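Local coordinates for hypothetical protein TTHA0179 (Thermus thermophilus, PDB 2DPW), which is of unknown function but, as a MobA-like member of the GT-A clan, probably transfers nucleotidyl groups from nucleoside triphosphates, at residues T144-L148 with V220-V224; A112-I118 with E209-T215; K24-R30 with G92-H96; L39-Y43 with L58-A63. One frame throughout, in Å; residues are numbered along the deposited sequence.

How the contacts relate
The four contacts fall along one α/β domain. Contact 2 pairs strands 114-120 and 210-214 in the main sheet; contact 1, about 14 Å away centre to centre, lies where the neighbouring strand 141-145 ends, and the two touch through Gly-146 and Tyr-116. Contact 3, about 13 Å from contact 1, meets it where Val-224 N probably hydrogen-bonds Asp-93 O. Contact 4 packs helix 35-44 on a loop about 13 Å from contact 3, which it touches through Leu-26 and Leu-58. Along the chain, contact 4 falls between the two segments of contact 3; both close before contacts 1 and 2, whose segments alternate. The C-terminal region is thereby tied back onto the earlier sheet and loops.

Contact 1 (T144-L148 with V220-V224); sequences TGGNL and VGVDV
Asn-147 and Val-220 meet first through their backbones: Asn-147 N donates to Val-220 O at 2.8 Å, with an angle of 154° at the hydrogen. The bond lies at a turn of the GT-A-like α/β fold, where the chain leaves strand 141-145 and heads into strand 148-152, and the loop between strand 210-214 and the C-terminal helix 227-230 runs across it, the touching parts 102° apart. Glycine suits position 146, because Gly-146 CA lies 3.6 Å from Val-220 O and a CB on it would probably be crowded by Val-220 CG1. The asparagine works through both backbone and side chain. With CG beside its own backbone N (chi1 -76°), its CB passes 3.6 Å from Val-220 O and the amide swings over to the next residue, putting Asn-147 ND2 2.6 Å from Gly-221 O. The same nitrogen packs against Ile-94 in the loop after strand 86-91, so the side chain lies where three parts of the chain come together. Exchanging Asn-147 for an alanine would probably leave Gly-221 O without its neighbouring amide nitrogen and open a gap between Gly-221 and Ile-94. The two methyls of Val-220 part, CG1 toward Gly-146 and CG2 toward Leu-148, although the modelled distance to the leucine is doubtfully short. Leu-148 also touches Leu-88 and Ala-90 of strand 86-91. Farther along, Asp-223 CB comes within 4.0 Å of Asn-147 ND2, while Asp-223 OD1 is held in a salt bridge by Arg-133 NH1.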
loop_
_atom_site.group_PDB
_atom_site.type_symbol
_atom_site.label_atom_id
_atom_site.label_comp_id
_atom_site.label_asym_id
_atom_site.label_seq_id
_atom_site.Cartn_x
_atom_site.Cartn_y
_atom_site.Cartn_z
ATOM N N THR A 144 2.527 -0.287 12.067
ATOM C CA THR A 144 1.303 -0.352 11.315
ATOM C C THR A 144 1.787 -0.486 9.894
ATOM O O THR A 144 2.953 -0.150 9.601
ATOM C CB THR A 144 0.453 0.907 11.474
ATOM O OG1 THR A 144 -0.797 0.707 10.803
ATOM C CG2 THR A 144 1.158 2.119 10.907
ATOM N N GLY A 145 0.902 -0.997 9.037
ATOM C CA GLY A 145 1.230 -1.204 7.636
ATOM C C GLY A 145 1.098 -0.074 6.663
ATOM O O GLY A 145 0.211 0.754 6.843
ATOM N N GLY A 146 2.030 0.080 5.726
ATOM C CA GLY A 146 1.886 1.200 4.804
ATOM C C GLY A 146 0.812 0.983 3.758
ATOM O O GLY A 146 0.052 0.022 3.821
ATOM N N ASN A 147 0.738 1.905 2.814
ATOM C CA ASN A 147 -0.227 1.823 1.762
ATOM C C ASN A 147 0.580 1.712 0.483
ATOM O O ASN A 147 0.129 2.065 -0.602
ATOM C CB ASN A 147 -1.057 3.095 1.769
ATOM C CG ASN A 147 -2.105 3.141 2.914
ATOM O OD1 ASN A 147 -3.007 2.313 2.968
ATOM N ND2 ASN A 147 -1.987 4.126 3.809
ATOM N N LEU A 148 1.817 1.268 0.654
ATOM C CA LEU A 148 2.755 1.079 -0.440
ATOM C C LEU A 148 3.186 -0.367 -0.434
ATOM O O LEU A 148 3.269 -0.994 0.619
ATOM C CB LEU A 148 4.007 1.944 -0.252
ATOM C CG LEU A 148 3.968 3.477 -0.249
ATOM C CD1 LEU A 148 5.402 3.949 -0.102
ATOM C CD2 LEU A 148 3.347 4.056 -1.531
ATOM N N VAL A 220 3.640 7.347 4.480
ATOM C CA VAL A 220 3.569 6.122 3.717
ATOM C C VAL A 220 2.313 5.329 4.071
ATOM O O VAL A 220 1.902 4.436 3.330
ATOM C CB VAL A 220 4.805 5.253 4.001
ATOM C CG1 VAL A 220 4.520 4.254 5.107
ATOM C CG2 VAL A 220 5.215 4.546 2.770
ATOM N N GLY A 221 1.700 5.666 5.200
ATOM C CA GLY A 221 0.516 4.941 5.630
ATOM C C GLY A 221 -0.675 5.743 6.127
ATOM O O GLY A 221 -1.784 5.221 6.185
ATOM N N VAL A 222 -0.461 7.003 6.493
ATOM C CA VAL A 222 -1.563 7.834 6.975
ATOM C C VAL A 222 -2.433 8.280 5.812
ATOM O O VAL A 222 -2.115 9.242 5.102
ATOM C CB VAL A 222 -1.060 9.089 7.708
ATOM C CG1 VAL A 222 -2.243 9.858 8.261
ATOM C CG2 VAL A 222 -0.120 8.704 8.824
ATOM N N ASP A 223 -3.532 7.568 5.619
ATOM C CA ASP A 223 -4.458 7.880 4.545
ATOM C C ASP A 223 -5.565 8.805 5.041
ATOM O O ASP A 223 -5.587 9.198 6.203
ATOM C CB ASP A 223 -5.070 6.591 4.006
ATOM C CG ASP A 223 -5.833 5.830 5.068
ATOM O OD1 ASP A 223 -5.208 5.413 6.066
ATOM O OD2 ASP A 223 -7.061 5.655 4.909
ATOM N N VAL A 224 -6.475 9.149 4.141
ATOM C CA VAL A 224 -7.607 10.012 4.455
ATOM C C VAL A 224 -8.877 9.173 4.329
ATOM O O VAL A 224 -9.121 8.552 3.291
ATOM C CB VAL A 224 -7.682 11.201 3.476
ATOM C CG1 VAL A 224 -8.899 12.036 3.771
ATOM C CG2 VAL A 224 -6.420 12.042 3.576
#

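Contact 2 (A112-I118 with E209-T215); sequences AALVYPI and EARALVT
The Ile-118 side chain lies across Leu-213 O, Val-214 CA and Ala-212 CB. From Ile-118 CB, a first torsion of 54° sets CG1 between the backbone N and the carbonyl carbon, which brings it 3.8 Å from Leu-213 O and 4.0 Å from Val-214 CA; at the tip, CD1 rests 4.0 Å from Ala-212 CB, where a small methyl suits the long branch. Strands 114-120 and 210-214 are parallel neighbours in the mixed sheet of this GT-A-like domain, joined by six backbone bonds from Leu-114 N to Thr-215 N. The N-H groups of Leu-114, Tyr-116 and Ile-118 serve this pairing, so Pro-117, which has none, costs it no bond. On the face with Pro-117, Val-115 CG1 packs 3.9 Å from Leu-213 CB, and Phe-104 of helix 99-108 touches Leu-213 and Thr-215. Leu-213 O takes Ile-118 N at 2.7 Å and Thr-215 OG1 at 2.9 Å, the two donors approaching from opposite faces of its carbonyl plane. With a valine in place of Thr-215, that oxygen would probably keep only Ile-118 N of the two. Thr-215 OG1 also lies beside Pro-117 CB.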
loop_
_atom_site.group_PDB
_atom_site.type_symbol
_atom_site.label_atom_id
_atom_site.label_comp_id
_atom_site.label_asym_id
_atom_site.label_seq_id
_atom_site.Cartn_x
_atom_site.Cartn_y
_atom_site.Cartn_z
ATOM N N ALA A 112 14.070 -8.521 -2.483
ATOM C CA ALA A 112 13.011 -9.524 -2.301
ATOM C C ALA A 112 11.833 -9.305 -3.253
ATOM O O ALA A 112 11.481 -8.166 -3.575
ATOM C CB ALA A 112 12.513 -9.518 -0.850
ATOM N N ALA A 113 11.235 -10.409 -3.693
ATOM C CA ALA A 113 10.097 -10.391 -4.607
ATOM C C ALA A 113 9.036 -9.425 -4.118
ATOM O O ALA A 113 8.371 -8.741 -4.900
ATOM C CB ALA A 113 9.497 -11.776 -4.700
ATOM N N LEU A 114 8.889 -9.374 -2.806
ATOM C CA LEU A 114 7.894 -8.528 -2.204
ATOM C C LEU A 114 8.424 -7.852 -0.951
ATOM O O LEU A 114 8.957 -8.513 -0.065
ATOM C CB LEU A 114 6.671 -9.383 -1.880
ATOM C CG LEU A 114 5.481 -8.711 -1.210
ATOM C CD1 LEU A 114 4.219 -9.442 -1.580
ATOM C CD2 LEU A 114 5.693 -8.681 0.291
ATOM N N VAL A 115 8.287 -6.529 -0.894
ATOM C CA VAL A 115 8.718 -5.769 0.267
ATOM C C VAL A 115 7.582 -4.850 0.708
ATOM O O VAL A 115 7.039 -4.086 -0.084
ATOM C CB VAL A 115 9.991 -4.952 -0.032
ATOM C CG1 VAL A 115 10.448 -4.193 1.223
ATOM C CG2 VAL A 115 11.094 -5.891 -0.497
ATOM N N TYR A 116 7.219 -4.937 1.982
ATOM C CA TYR A 116 6.140 -4.126 2.517
ATOM C C TYR A 116 6.562 -3.172 3.611
ATOM O O TYR A 116 6.830 -3.582 4.736
ATOM C CB TYR A 116 5.052 -5.021 3.063
ATOM C CG TYR A 116 3.890 -4.252 3.604
ATOM C CD1 TYR A 116 3.339 -3.209 2.873
ATOM C CD2 TYR A 116 3.305 -4.599 4.813
ATOM C CE1 TYR A 116 2.231 -2.533 3.323
ATOM C CE2 TYR A 116 2.192 -3.936 5.277
ATOM C CZ TYR A 116 1.658 -2.903 4.528
ATOM O OH TYR A 116 0.549 -2.237 4.970
ATOM N N PRO A 117 6.611 -1.874 3.295
ATOM C CA PRO A 117 7.008 -0.859 4.279
ATOM C C PRO A 117 6.049 -0.723 5.465
ATOM O O PRO A 117 4.837 -0.608 5.288
ATOM C CB PRO A 117 7.103 0.438 3.462
ATOM C CG PRO A 117 6.780 0.109 2.067
ATOM C CD PRO A 117 6.493 -1.345 1.924
ATOM N N ILE A 118 6.601 -0.734 6.672
ATOM C CA ILE A 118 5.786 -0.575 7.882
ATOM C C ILE A 118 6.309 0.603 8.696
ATOM O O ILE A 118 7.510 0.859 8.721
ATOM C CB ILE A 118 5.797 -1.841 8.787
ATOM C CG1 ILE A 118 7.237 -2.231 9.110
ATOM C CG2 ILE A 118 5.040 -2.985 8.123
ATOM C CD1 ILE A 118 7.350 -3.418 10.051
ATOM N N GLU A 209 10.068 -14.670 -1.572
ATOM C CA GLU A 209 10.677 -13.956 -0.451
ATOM C C GLU A 209 9.851 -12.710 -0.165
ATOM O O GLU A 209 9.556 -11.919 -1.065
ATOM C CB GLU A 209 12.123 -13.551 -0.748
ATOM C CG GLU A 209 12.832 -13.053 0.503
ATOM C CD GLU A 209 14.313 -12.846 0.306
ATOM O OE1 GLU A 209 14.847 -13.377 -0.691
ATOM O OE2 GLU A 209 14.937 -12.162 1.155
ATOM N N ALA A 210 9.468 -12.542 1.093
ATOM C CA ALA A 210 8.649 -11.405 1.482
ATOM C C ALA A 210 9.265 -10.754 2.691
ATOM O O ALA A 210 9.497 -11.416 3.700
ATOM C CB ALA A 210 7.241 -11.868 1.811
ATOM N N ARG A 211 9.526 -9.456 2.592
ATOM C CA ARG A 211 10.113 -8.746 3.704
ATOM C C ARG A 211 9.451 -7.417 3.972
ATOM O O ARG A 211 8.816 -6.851 3.091
ATOM C CB ARG A 211 11.613 -8.562 3.461
ATOM C CG ARG A 211 12.368 -9.868 3.566
ATOM C CD ARG A 211 13.855 -9.670 3.550
ATOM N NE ARG A 211 14.348 -8.996 4.746
ATOM C CZ ARG A 211 15.630 -8.701 4.944
ATOM N NH1 ARG A 211 16.532 -9.027 4.016
ATOM N NH2 ARG A 211 16.014 -8.079 6.059
ATOM N N ALA A 212 9.581 -6.935 5.206
ATOM C CA ALA A 212 9.015 -5.644 5.594
ATOM C C ALA A 212 10.136 -4.626 5.641
ATOM O O ALA A 212 11.297 -4.982 5.837
ATOM C CB ALA A 212 8.363 -5.734 6.955
ATOM N N LEU A 213 9.795 -3.363 5.445
ATOM C CA LEU A 213 10.788 -2.302 5.496
ATOM C C LEU A 213 10.327 -1.285 6.524
ATOM O O LEU A 213 9.313 -0.606 6.322
ATOM C CB LEU A 213 10.931 -1.602 4.139
ATOM C CG LEU A 213 11.946 -0.446 4.086
ATOM C CD1 LEU A 213 13.333 -1.018 4.082
ATOM C CD2 LEU A 213 11.754 0.417 2.838
ATOM N N VAL A 214 11.043 -1.199 7.638
ATOM C CA VAL A 214 10.689 -0.212 8.641
ATOM C C VAL A 214 10.928 1.121 7.940
ATOM O O VAL A 214 12.066 1.456 7.613
ATOM C CB VAL A 214 11.598 -0.293 9.862
ATOM C CG1 VAL A 214 11.145 0.727 10.890
ATOM C CG2 VAL A 214 11.569 -1.698 10.434
ATOM N N THR A 215 9.855 1.865 7.702
ATOM C CA THR A 215 9.946 3.134 7.002
ATOM C C THR A 215 9.545 4.275 7.919
ATOM O O THR A 215 8.372 4.434 8.236
ATOM C CB THR A 215 9.043 3.097 5.778
ATOM O OG1 THR A 215 9.398 1.961 4.980
ATOM C CG2 THR A 215 9.193 4.357 4.955
#

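Contact 3 (K24-R30 with G92-H96); sequences KALVPYR and GDIPH
Lys-24 and Tyr-29 make a mixed ionic and aromatic contact with Asp-93, Pro-95 and His-96, joining the 3-10 turn 24-26 and the small strand 28-29 to the loop that follows strand 86-91 of the main sheet. Lys-24 sets its CG anti to the backbone N (chi1 174°), and its chain then bends at chi3, laying CD 3.5 Å from Asp-93 CB before NZ reaches Asp-93 OD2 in a salt bridge at 3.3 Å. The ammonium meets OD2 on its anti side, 24° out of the carboxylate plane, while Asp-93 OD1 accepts from Thr-91 OG1. Tyr-29 supplies the flat surface. Pro-95 CG sits over one face of its ring, 3.9 Å from the centroid in a CH-pi contact, and Arg-30 CG lies over the opposite face. A proline ring suits this place, being compact, rigid and rich in C-H groups. The phenol turns its edge toward the face of the His-96 ring in an offset edge-to-face pair, centroids 5.4 Å apart and planes at 72°. Trp-37 of helix 35-44 meets the Tyr-29 ring as well. Lys-24 NZ also bridges to Asp-225, and Asp-223, paired with Arg-133, lies close to Asp-93, so Lys-24 and Arg-133 probably share the task of offsetting three carboxylates; such a cluster is consistent with the metal and phosphate chemistry of related nucleotidyltransferases.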
loop_
_atom_site.group_PDB
_atom_site.type_symbol
_atom_site.label_atom_id
_atom_site.label_comp_id
_atom_site.label_asym_id
_atom_site.label_seq_id
_atom_site.Cartn_x
_atom_site.Cartn_y
_atom_site.Cartn_z
ATOM N N LYS A 24 -12.834 7.696 -3.622
ATOM C CA LYS A 24 -12.190 8.512 -2.587
ATOM C C LYS A 24 -10.952 9.279 -3.098
ATOM O O LYS A 24 -10.656 10.398 -2.644
ATOM C CB LYS A 24 -11.809 7.617 -1.394
ATOM C CG LYS A 24 -11.010 8.340 -0.341
ATOM C CD LYS A 24 -10.231 7.381 0.536
ATOM C CE LYS A 24 -11.090 6.755 1.623
ATOM N NZ LYS A 24 -10.230 5.803 2.423
ATOM N N ALA A 25 -10.248 8.673 -4.055
ATOM C CA ALA A 25 -9.035 9.261 -4.638
ATOM C C ALA A 25 -9.254 10.597 -5.363
ATOM O O ALA A 25 -8.328 11.409 -5.499
ATOM C CB ALA A 25 -8.400 8.268 -5.593
ATOM N N LEU A 26 -10.476 10.810 -5.838
ATOM C CA LEU A 26 -10.820 12.028 -6.560
ATOM C C LEU A 26 -11.387 13.096 -5.627
ATOM O O LEU A 26 -11.772 14.181 -6.057
ATOM C CB LEU A 26 -11.826 11.712 -7.673
ATOM C CG LEU A 26 -11.453 10.629 -8.698
ATOM C CD1 LEU A 26 -12.633 10.337 -9.620
ATOM C CD2 LEU A 26 -10.232 11.081 -9.504
ATOM N N VAL A 27 -11.460 12.790 -4.341
ATOM C CA VAL A 27 -11.952 13.774 -3.396
ATOM C C VAL A 27 -10.829 14.805 -3.291
ATOM O O VAL A 27 -9.651 14.454 -3.177
ATOM C CB VAL A 27 -12.223 13.133 -2.018
ATOM C CG1 VAL A 27 -12.592 14.206 -1.003
ATOM C CG2 VAL A 27 -13.341 12.100 -2.140
ATOM N N PRO A 28 -11.170 16.096 -3.362
ATOM C CA PRO A 28 -10.114 17.105 -3.268
ATOM C C PRO A 28 -9.424 17.105 -1.925
ATOM O O PRO A 28 -10.024 16.809 -0.900
ATOM C CB PRO A 28 -10.860 18.411 -3.516
ATOM C CG PRO A 28 -11.957 18.001 -4.446
ATOM C CD PRO A 28 -12.437 16.708 -3.797
ATOM N N TYR A 29 -8.143 17.417 -1.939
ATOM C CA TYR A 29 -7.395 17.512 -0.710
ATOM C C TYR A 29 -6.432 18.652 -0.917
ATOM O O TYR A 29 -5.669 18.663 -1.871
ATOM C CB TYR A 29 -6.621 16.241 -0.396
ATOM C CG TYR A 29 -5.779 16.409 0.853
ATOM C CD1 TYR A 29 -6.370 16.464 2.123
ATOM C CD2 TYR A 29 -4.388 16.546 0.766
ATOM C CE1 TYR A 29 -5.593 16.650 3.268
ATOM C CE2 TYR A 29 -3.598 16.732 1.905
ATOM C CZ TYR A 29 -4.205 16.782 3.155
ATOM O OH TYR A 29 -3.438 16.950 4.291
ATOM N N ARG A 30 -6.486 19.616 -0.013
ATOM C CA ARG A 30 -5.638 20.795 -0.076
ATOM C C ARG A 30 -5.553 21.438 -1.456
ATOM O O ARG A 30 -4.499 21.919 -1.875
ATOM C CB ARG A 30 -4.239 20.485 0.460
ATOM C CG ARG A 30 -4.211 20.248 1.965
ATOM C CD ARG A 30 -2.787 20.294 2.494
ATOM N NE ARG A 30 -2.693 19.863 3.886
ATOM C CZ ARG A 30 -1.561 19.850 4.583
ATOM N NH1 ARG A 30 -0.438 20.250 4.013
ATOM N NH2 ARG A 30 -1.549 19.434 5.841
ATOM N N GLY A 92 -4.406 5.501 -3.925
ATOM C CA GLY A 92 -4.513 6.924 -4.182
ATOM C C GLY A 92 -5.045 7.799 -3.060
ATOM O O GLY A 92 -5.458 8.926 -3.325
ATOM N N ASP A 93 -5.020 7.316 -1.817
ATOM C CA ASP A 93 -5.544 8.097 -0.697
ATOM C C ASP A 93 -4.544 8.435 0.404
ATOM O O ASP A 93 -4.906 8.550 1.576
ATOM C CB ASP A 93 -6.738 7.377 -0.082
ATOM C CG ASP A 93 -6.339 6.129 0.654
ATOM O OD1 ASP A 93 -5.329 5.507 0.252
ATOM O OD2 ASP A 93 -7.040 5.769 1.626
ATOM N N ILE A 94 -3.278 8.571 0.031
ATOM C CA ILE A 94 -2.251 8.945 0.984
ATOM C C ILE A 94 -1.628 10.199 0.391
ATOM O O ILE A 94 -0.512 10.172 -0.117
ATOM C CB ILE A 94 -1.176 7.842 1.164
ATOM C CG1 ILE A 94 -0.875 7.160 -0.180
ATOM C CG2 ILE A 94 -1.632 6.855 2.242
ATOM C CD1 ILE A 94 0.342 6.221 -0.151
ATOM N N PRO A 95 -2.365 11.320 0.447
ATOM C CA PRO A 95 -1.983 12.639 -0.061
ATOM C C PRO A 95 -0.749 13.272 0.589
ATOM O O PRO A 95 -0.199 14.237 0.055
ATOM C CB PRO A 95 -3.245 13.461 0.171
ATOM C CG PRO A 95 -3.753 12.895 1.446
ATOM C CD PRO A 95 -3.637 11.414 1.187
ATOM N N HIS A 96 -0.323 12.742 1.732
ATOM C CA HIS A 96 0.848 13.271 2.416
ATOM C C HIS A 96 2.126 12.633 1.894
ATOM O O HIS A 96 3.223 13.009 2.308
ATOM C CB HIS A 96 0.761 13.021 3.923
ATOM C CG HIS A 96 -0.405 13.683 4.579
ATOM N ND1 HIS A 96 -1.554 13.002 4.922
ATOM C CD2 HIS A 96 -0.611 14.972 4.945
ATOM C CE1 HIS A 96 -2.414 13.839 5.468
ATOM N NE2 HIS A 96 -1.865 15.042 5.494
#

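Contact 4 (L39-Y43 with L58-A63); sequences LEALY and LVPAPA
Tyr-43 OH donates to Ala-61 O at 2.6 Å, lying in the carbonyl plane on a lone pair, with an angle of 135° at the oxygen. The bond fastens a helix to a loop on the flank of the α/β domain: helix 35-44 covers strand 4-8 of the main sheet, and the segment 58-63 runs from the region after strand 48-52 toward strand 64-66. Tyrosine suits its place because it is partly exposed and long enough to pass the apolar layer and deliver a hydroxyl to a backbone oxygen. Its chi1 of -80° sends the ring off beside the backbone N, past the Pro-60 ring; the two side chains slide by each other in opposite directions, with Pro-60 CG 3.6 Å from Tyr-43 CD2. One turn earlier in the helix, Leu-39 faces the same proline, its CB 3.8 Å from Pro-60 CG. Residues four apart thus present a common face, and Tyr-43 N donates to Leu-39 O at 3.1 Å along that turn. Pro-60, which follows a cis peptide bond, gives this face a compact ring to meet. Glu-40 bends at chi2 and brings CG 3.7 Å from Pro-60 CD; the distance modelled from its OE2 to that ring is doubtfully short, and the carboxylate finds its ionic partner in Arg-32. At its tip, Leu-39 splits its two methyls between neighbours: CD1 packs 4.3 Å from Leu-58 CB, and CD2 lies 4.4 Å from Pro-62 CB.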
loop_
_atom_site.group_PDB
_atom_site.type_symbol
_atom_site.label_atom_id
_atom_site.label_comp_id
_atom_site.label_asym_id
_atom_site.label_seq_id
_atom_site.Cartn_x
_atom_site.Cartn_y
_atom_site.Cartn_z
ATOM N N LEU A 39 0.647 11.103 -7.185
ATOM C CA LEU A 39 1.265 11.095 -8.510
ATOM C C LEU A 39 2.458 12.039 -8.502
ATOM O O LEU A 39 3.538 11.683 -8.965
ATOM C CB LEU A 39 0.269 11.552 -9.575
ATOM C CG LEU A 39 -0.944 10.659 -9.825
ATOM C CD1 LEU A 39 -1.881 11.360 -10.798
ATOM C CD2 LEU A 39 -0.506 9.301 -10.371
ATOM N N GLU A 40 2.258 13.244 -7.976
ATOM C CA GLU A 40 3.345 14.205 -7.904
ATOM C C GLU A 40 4.548 13.567 -7.200
ATOM O O GLU A 40 5.687 13.670 -7.656
ATOM C CB GLU A 40 2.911 15.455 -7.123
ATOM C CG GLU A 40 1.860 16.325 -7.798
ATOM C CD GLU A 40 2.296 16.888 -9.159
ATOM O OE1 GLU A 40 3.441 16.649 -9.598
ATOM O OE2 GLU A 40 1.476 17.580 -9.794
ATOM N N ALA A 41 4.279 12.903 -6.083
ATOM C CA ALA A 41 5.324 12.262 -5.296
ATOM C C ALA A 41 6.062 11.158 -6.050
ATOM O O ALA A 41 7.278 11.025 -5.936
ATOM C CB ALA A 41 4.724 11.702 -4.013
ATOM N N LEU A 42 5.325 10.359 -6.811
ATOM C CA LEU A 42 5.927 9.267 -7.557
ATOM C C LEU A 42 6.877 9.768 -8.637
ATOM O O LEU A 42 8.037 9.344 -8.689
ATOM C CB LEU A 42 4.830 8.387 -8.161
ATOM C CG LEU A 42 3.953 7.727 -7.089
ATOM C CD1 LEU A 42 2.834 6.915 -7.720
ATOM C CD2 LEU A 42 4.827 6.839 -6.217
ATOM N N TYR A 43 6.391 10.666 -9.497
ATOM C CA TYR A 43 7.220 11.232 -10.564
ATOM C C TYR A 43 8.431 11.867 -9.888
ATOM O O TYR A 43 9.583 11.645 -10.279
ATOM C CB TYR A 43 6.443 12.296 -11.349
ATOM C CG TYR A 43 5.486 11.749 -12.397
ATOM C CD1 TYR A 43 5.963 11.071 -13.522
ATOM C CD2 TYR A 43 4.104 11.925 -12.272
ATOM C CE1 TYR A 43 5.097 10.584 -14.493
ATOM C CE2 TYR A 43 3.224 11.440 -13.240
ATOM C CZ TYR A 43 3.728 10.768 -14.348
ATOM O OH TYR A 43 2.867 10.267 -15.302
ATOM N N LEU A 58 -6.655 14.113 -14.396
ATOM C CA LEU A 58 -5.608 14.160 -13.385
ATOM C C LEU A 58 -4.330 14.830 -13.835
ATOM O O LEU A 58 -3.879 14.653 -14.961
ATOM C CB LEU A 58 -5.307 12.752 -12.921
ATOM C CG LEU A 58 -6.499 12.193 -12.143
ATOM C CD1 LEU A 58 -6.359 10.684 -11.951
ATOM C CD2 LEU A 58 -6.627 12.933 -10.805
ATOM N N VAL A 59 -3.763 15.615 -12.936
ATOM C CA VAL A 59 -2.532 16.347 -13.171
ATOM C C VAL A 59 -1.675 16.073 -11.953
ATOM O O VAL A 59 -2.108 16.347 -10.850
ATOM C CB VAL A 59 -2.784 17.873 -13.231
ATOM C CG1 VAL A 59 -1.465 18.614 -13.082
ATOM C CG2 VAL A 59 -3.497 18.249 -14.538
ATOM N N PRO A 60 -0.439 15.571 -12.132
ATOM C CA PRO A 60 0.173 15.272 -13.428
ATOM C C PRO A 60 -0.410 14.044 -14.091
ATOM O O PRO A 60 -0.692 13.034 -13.444
ATOM C CB PRO A 60 1.640 15.093 -13.082
ATOM C CG PRO A 60 1.558 14.441 -11.721
ATOM C CD PRO A 60 0.497 15.266 -11.032
ATOM N N ALA A 61 -0.600 14.147 -15.397
ATOM C CA ALA A 61 -1.142 13.045 -16.168
ATOM C C ALA A 61 -0.289 11.794 -15.926
ATOM O O ALA A 61 0.943 11.829 -15.998
ATOM C CB ALA A 61 -1.159 13.411 -17.654
ATOM N N PRO A 62 -0.942 10.679 -15.594
ATOM C CA PRO A 62 -0.214 9.435 -15.348
ATOM C C PRO A 62 0.260 8.835 -16.659
ATOM O O PRO A 62 -0.271 9.152 -17.719
ATOM C CB PRO A 62 -1.249 8.565 -14.639
ATOM C CG PRO A 62 -2.553 9.050 -15.223
ATOM C CD PRO A 62 -2.364 10.548 -15.239
ATOM N N ALA A 63 1.257 7.965 -16.580
ATOM C CA ALA A 63 1.820 7.322 -17.764
ATOM C C ALA A 63 0.778 6.546 -18.538
ATOM O O ALA A 63 0.768 6.550 -19.767
ATOM C CB ALA A 63 2.923 6.400 -17.365
#